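Local coordinates for protein DyP-type peroxidase (PDB 6FSK) that probably uses hydrogen peroxide at a heme b cofactor to oxidise dyes and other substrates, Mn(II) among them, as a dye-decolorizing peroxidase, at residues K323-F326 against A327-I330; P418-D421 against G422-P425. The protein carries 1 engineered substitution. All coordinates share one frame; numbering follows the deposited sequence.

Two short turns, each closed by one backbone hydrogen bond, illustrate how segments far apart in sequence can pack against each other on the proximal side of a heme. Along the chain, interaction 1 comes first: 323-330 lies in the loop after helix 315-318, turns once and runs into helix 329-333, which carries the proximal heme ligand. Interaction 2, at 418-425, follows helix 408-412 and lies in the loop that runs on to strand 441-443. The two are in series, neither nested nor crossed, with centres about 15 Å apart. They nevertheless touch in space: Phe326 packs against Leu420, Val423 and Pro425, and Ala327 meets Pro425, so the surface turn lies against the approach to the heme helix.

Interaction 1: K323-F326 against A327-I330; sequences KCPF and AAHI. With HEM (protoporphyrin IX containing Fe), chain C.
Pro325 and Ala328 are the ends of a type I beta turn, closed by a nearly straight hydrogen bond (168° at the hydrogen) of 3.3 Å from Ala328 N to Pro325 O, with Phe326 and Ala327 at its two inner positions. Beside this bond lies a small apolar contact, in which Cys324 SG meets the methyl CB of Ala328 at 3.7 Å. The sulfur reaches it because it is anti to the backbone N of Cys324 (chi1 -176°). From the proline ring, CD comes within 4.5 Å of the same methyl, a looser approach.

The ring of Phe326 leaves the turn and packs on Leu420, while its backbone N is bonded to Gln321 OE1. Ala328 is the N-cap of helix 329-333, and the next residue, His329, is the axial ligand of the heme: its NE2 binds the iron at 2.2 Å. In the plane of the imidazole, the edge faces porphyrin nitrogen NA. Ile330 adds an apolar touch on the cofactor, its CG2 lying 3.7 Å from HEM CAA.

Such a buried turn leading into a helix shows how a ligand can be presented to a metal by the first residue after the cap. The imidazole is then held through both of its nitrogens, NE2 by the iron and ND1 by a hydrogen bond to Asp428 OD2, a proximal His-Asp pair as in other heme peroxidases, and this double hold restrains rotation of the ring.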
loop_
_atom_site.group_PDB
_atom_site.type_symbol
_atom_site.label_atom_id
_atom_site.label_comp_id
_atom_site.label_asym_id
_atom_site.label_seq_id
_atom_site.Cartn_x
_atom_site.Cartn_y
_atom_site.Cartn_z
ATOM N N LYS A 323 2.877 -7.301 24.793
ATOM C CA LYS A 323 2.199 -8.065 23.709
ATOM C C LYS A 323 2.676 -7.607 22.349
ATOM O O LYS A 323 2.696 -8.405 21.435
ATOM C CB LYS A 323 0.695 -8.004 23.798
ATOM C CG LYS A 323 0.189 -8.682 25.082
ATOM C CD LYS A 323 -1.355 -8.769 25.060
ATOM C CE LYS A 323 -1.781 -9.263 26.435
ATOM N NZ LYS A 323 -3.292 -9.392 26.610
ATOM N N CYS A 324 3.016 -6.335 22.221
ATOM C CA CYS A 324 3.275 -5.722 20.864
ATOM C C CYS A 324 4.094 -4.466 21.083
ATOM O O CYS A 324 3.651 -3.555 21.827
ATOM C CB CYS A 324 1.943 -5.397 20.200
ATOM S SG CYS A 324 2.151 -4.742 18.499
ATOM N N PRO A 325 5.262 -4.348 20.452
ATOM C CA PRO A 325 5.978 -3.065 20.477
ATOM C C PRO A 325 5.142 -1.934 19.962
ATOM O O PRO A 325 4.391 -2.108 19.015
ATOM C CB PRO A 325 7.227 -3.322 19.578
ATOM C CG PRO A 325 7.354 -4.828 19.539
ATOM C CD PRO A 325 5.967 -5.351 19.628
ATOM N N PHE A 326 5.336 -0.740 20.479
ATOM C CA PHE A 326 4.674 0.418 19.915
ATOM C C PHE A 326 5.018 0.683 18.460
ATOM O O PHE A 326 4.174 1.184 17.701
ATOM C CB PHE A 326 4.942 1.657 20.795
ATOM C CG PHE A 326 4.401 1.546 22.203
ATOM C CD1 PHE A 326 3.223 0.909 22.486
ATOM C CD2 PHE A 326 5.122 2.116 23.218
ATOM C CE1 PHE A 326 2.730 0.836 23.819
ATOM C CE2 PHE A 326 4.659 2.035 24.536
ATOM C CZ PHE A 326 3.468 1.376 24.812
ATOM N N ALA A 327 6.245 0.287 18.076
ATOM C CA ALA A 327 6.750 0.567 16.719
ATOM C C ALA A 327 6.546 -0.593 15.727
ATOM O O ALA A 327 7.070 -0.610 14.629
ATOM C CB ALA A 327 8.211 0.964 16.741
ATOM N N ALA A 328 5.736 -1.588 16.091
ATOM C CA ALA A 328 5.393 -2.660 15.135
ATOM C C ALA A 328 4.778 -2.051 13.894
ATOM O O ALA A 328 4.024 -1.057 14.009
ATOM C CB ALA A 328 4.428 -3.619 15.781
ATOM N N HIS A 329 5.052 -2.641 12.724
ATOM C CA HIS A 329 4.575 -2.026 11.472
ATOM C C HIS A 329 3.118 -1.771 11.400
ATOM O O HIS A 329 2.687 -0.701 11.065
ATOM C CB HIS A 329 5.009 -2.906 10.339
ATOM C CG HIS A 329 4.512 -2.467 9.011
ATOM N ND1 HIS A 329 4.802 -1.245 8.462
ATOM C CD2 HIS A 329 3.781 -3.128 8.082
ATOM C CE1 HIS A 329 4.266 -1.175 7.248
ATOM N NE2 HIS A 329 3.579 -2.276 7.026
ATOM N N ILE A 330 2.324 -2.730 11.823
ATOM C CA ILE A 330 0.866 -2.530 11.666
ATOM C C ILE A 330 0.384 -1.446 12.617
ATOM O O ILE A 330 -0.645 -0.818 12.377
ATOM C CB ILE A 330 -0.009 -3.822 11.862
ATOM C CG1 ILE A 330 -0.011 -4.318 13.324
ATOM C CG2 ILE A 330 0.431 -4.862 10.848
ATOM C CD1 ILE A 330 -0.952 -5.508 13.548
HETATM C CHA HEM C . -0.137 -4.042 6.981
HETATM C CHB HEM C . 3.929 -5.684 4.980
HETATM C CHC HEM C . 4.616 -1.357 2.983
HETATM C CHD HEM C . 0.702 0.398 5.237
HETATM C C1A HEM C . 0.897 -4.907 6.621
HETATM C C2A HEM C . 1.017 -6.281 6.996
HETATM C C3A HEM C . 2.121 -6.758 6.402
HETATM C C4A HEM C . 2.727 -5.651 5.726
HETATM C CMA HEM C . 2.692 -8.126 6.548
HETATM C CAA HEM C . 0.065 -7.019 7.924
HETATM C CBA HEM C . -1.089 -7.785 7.291
HETATM C CGA HEM C . -2.137 -6.881 6.697
HETATM O O1A HEM C . -2.933 -6.286 7.428
HETATM O O2A HEM C . -2.184 -6.783 5.445
HETATM C C1B HEM C . 4.516 -4.651 4.242
HETATM C C2B HEM C . 5.654 -4.743 3.448
HETATM C C3B HEM C . 5.870 -3.549 2.834
HETATM C C4B HEM C . 4.790 -2.684 3.329
HETATM C CMB HEM C . 6.544 -5.954 3.314
HETATM C CAB HEM C . 6.912 -3.047 1.911
HETATM C CBB HEM C . 7.650 -3.837 1.162
HETATM C C1C HEM C . 3.713 -0.447 3.442
HETATM C C2C HEM C . 3.623 0.928 3.187
HETATM C C3C HEM C . 2.543 1.456 3.833
HETATM C C4C HEM C . 1.884 0.343 4.472
HETATM C CMC HEM C . 4.579 1.674 2.297
HETATM C CAC HEM C . 2.030 2.846 3.983
HETATM C CBC HEM C . 2.811 3.944 3.911
HETATM C C1D HEM C . 0.129 -0.721 5.846
HETATM C C2D HEM C . -1.218 -0.618 6.488
HETATM C C3D HEM C . -1.461 -1.907 6.939
HETATM C C4D HEM C . -0.268 -2.677 6.627
HETATM C CMD HEM C . -2.115 0.551 6.577
HETATM C CAD HEM C . -2.660 -2.407 7.737
HETATM C CBD HEM C . -2.527 -2.174 9.209
HETATM C CGD HEM C . -3.784 -2.559 9.949
HETATM O O1D HEM C . -3.576 -3.316 10.930
HETATM O O2D HEM C . -4.874 -2.235 9.525
HETATM N NA HEM C . 2.019 -4.470 5.914
HETATM N NB HEM C . 4.044 -3.381 4.233
HETATM N NC HEM C . 2.684 -0.768 4.361
HETATM N ND HEM C . 0.666 -1.929 6.027
HETATM FE FE HEM C . 2.384 -2.626 5.208
#

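Interaction 2: P418-D421 against G422-P425; sequences PPLD and GVVP
Leu420 and Val423 close a type II beta turn at the end of the short 3-10 segment 418-420, their CA atoms 5.2 Å apart and Val423 N hydrogen-bonded to Leu420 O at 3.0 Å. The N-H points well at its acceptor (166°). Two residues earlier, Asp421 N is bonded to Pro418 O at 2.9 Å, so the turn that this bond closes and the type II turn overlap at Leu420 and Asp421. Gly422 takes the third position of the type II turn with a positive phi of 76°, a conformation that glycine adopts readily.

Among the side chains, Val423 does most of the touching. Its CB lies 3.5 Å from Leu420 O, the oxygen that its own N-H binds, and the CG2 methyl comes alongside the same carbonyl at 3.6 Å. That methyl stands beside the backbone N of Val423, anti to the carbonyl carbon, which carries it back over the bonded oxygen. Across the turn, CG2 also meets Leu420 CD2 at 4.3 Å, a loose apolar contact.

Both residues lean on Val408 of helix 408-412, and Leu420 also packs on Val411. Further on, Val424 O is hydrogen-bonded to Ser443 OG, and Pro425 is paired through its backbone with Ser443, tying the exit of the turn to strand 441-443. One backbone bond, Val423 N to Leu420 O, thus closes the turn, while a leucine and a valine set apolar groups against the helix: a surface turn that is held by its own backbone and also by packing on its inner side.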
loop_
_atom_site.group_PDB
_atom_site.type_symbol
_atom_site.label_atom_id
_atom_site.label_comp_id
_atom_site.label_asym_id
_atom_site.label_seq_id
_atom_site.Cartn_x
_atom_site.Cartn_y
_atom_site.Cartn_z
ATOM N N PRO A 418 3.144 9.242 32.917
ATOM C CA PRO A 418 4.383 8.819 33.491
ATOM C C PRO A 418 4.945 7.467 32.990
ATOM O O PRO A 418 6.199 7.374 32.827
ATOM C CB PRO A 418 4.078 8.798 34.983
ATOM C CG PRO A 418 3.014 9.879 35.120
ATOM C CD PRO A 418 2.186 9.798 33.895
ATOM N N PRO A 419 4.073 6.454 32.702
ATOM C CA PRO A 419 4.646 5.189 32.153
ATOM C C PRO A 419 5.308 5.347 30.829
ATOM O O PRO A 419 6.017 4.401 30.444
ATOM C CB PRO A 419 3.417 4.306 31.986
ATOM C CG PRO A 419 2.416 4.847 32.899
ATOM C CD PRO A 419 2.644 6.290 32.997
ATOM N N LEU A 420 5.101 6.478 30.141
ATOM C CA LEU A 420 5.749 6.728 28.830
ATOM C C LEU A 420 6.985 7.614 28.968
ATOM O O LEU A 420 7.600 7.964 27.971
ATOM C CB LEU A 420 4.814 7.278 27.825
ATOM C CG LEU A 420 3.669 6.312 27.444
ATOM C CD1 LEU A 420 2.711 6.989 26.518
ATOM C CD2 LEU A 420 4.192 5.013 26.839
ATOM N N ASP A 421 7.382 7.989 30.200
ATOM C CA ASP A 421 8.579 8.821 30.298
ATOM C C ASP A 421 9.803 8.080 29.737
ATOM O O ASP A 421 10.046 6.960 30.072
ATOM C CB ASP A 421 8.890 9.144 31.784
ATOM C CG ASP A 421 7.894 10.062 32.411
ATOM O OD1 ASP A 421 7.177 10.817 31.726
ATOM O OD2 ASP A 421 7.831 10.042 33.688
ATOM N N GLY A 422 10.530 8.765 28.879
ATOM C CA GLY A 422 11.709 8.229 28.265
ATOM C C GLY A 422 11.450 7.220 27.140
ATOM O O GLY A 422 12.420 6.680 26.557
ATOM N N VAL A 423 10.179 6.894 26.873
ATOM C CA VAL A 423 9.949 5.824 25.863
ATOM C C VAL A 423 10.020 6.462 24.456
ATOM O O VAL A 423 9.305 7.460 24.145
ATOM C CB VAL A 423 8.552 5.184 26.050
ATOM C CG1 VAL A 423 8.266 4.201 24.930
ATOM C CG2 VAL A 423 8.451 4.527 27.373
ATOM N N VAL A 424 10.849 5.871 23.615
ATOM C CA VAL A 424 11.145 6.304 22.276
ATOM C C VAL A 424 10.918 5.046 21.384
ATOM O O VAL A 424 11.772 4.196 21.300
ATOM C CB VAL A 424 12.604 6.859 22.079
ATOM C CG1 VAL A 424 12.746 7.344 20.637
ATOM C CG2 VAL A 424 12.839 8.027 23.057
ATOM N N PRO A 425 9.700 4.934 20.792
ATOM C CA PRO A 425 9.413 3.712 20.064
ATOM C C PRO A 425 10.426 3.365 18.984
ATOM O O PRO A 425 10.736 2.209 18.785
ATOM C CB PRO A 425 8.053 4.008 19.414
ATOM C CG PRO A 425 7.387 4.818 20.535
ATOM C CD PRO A 425 8.483 5.777 20.901
#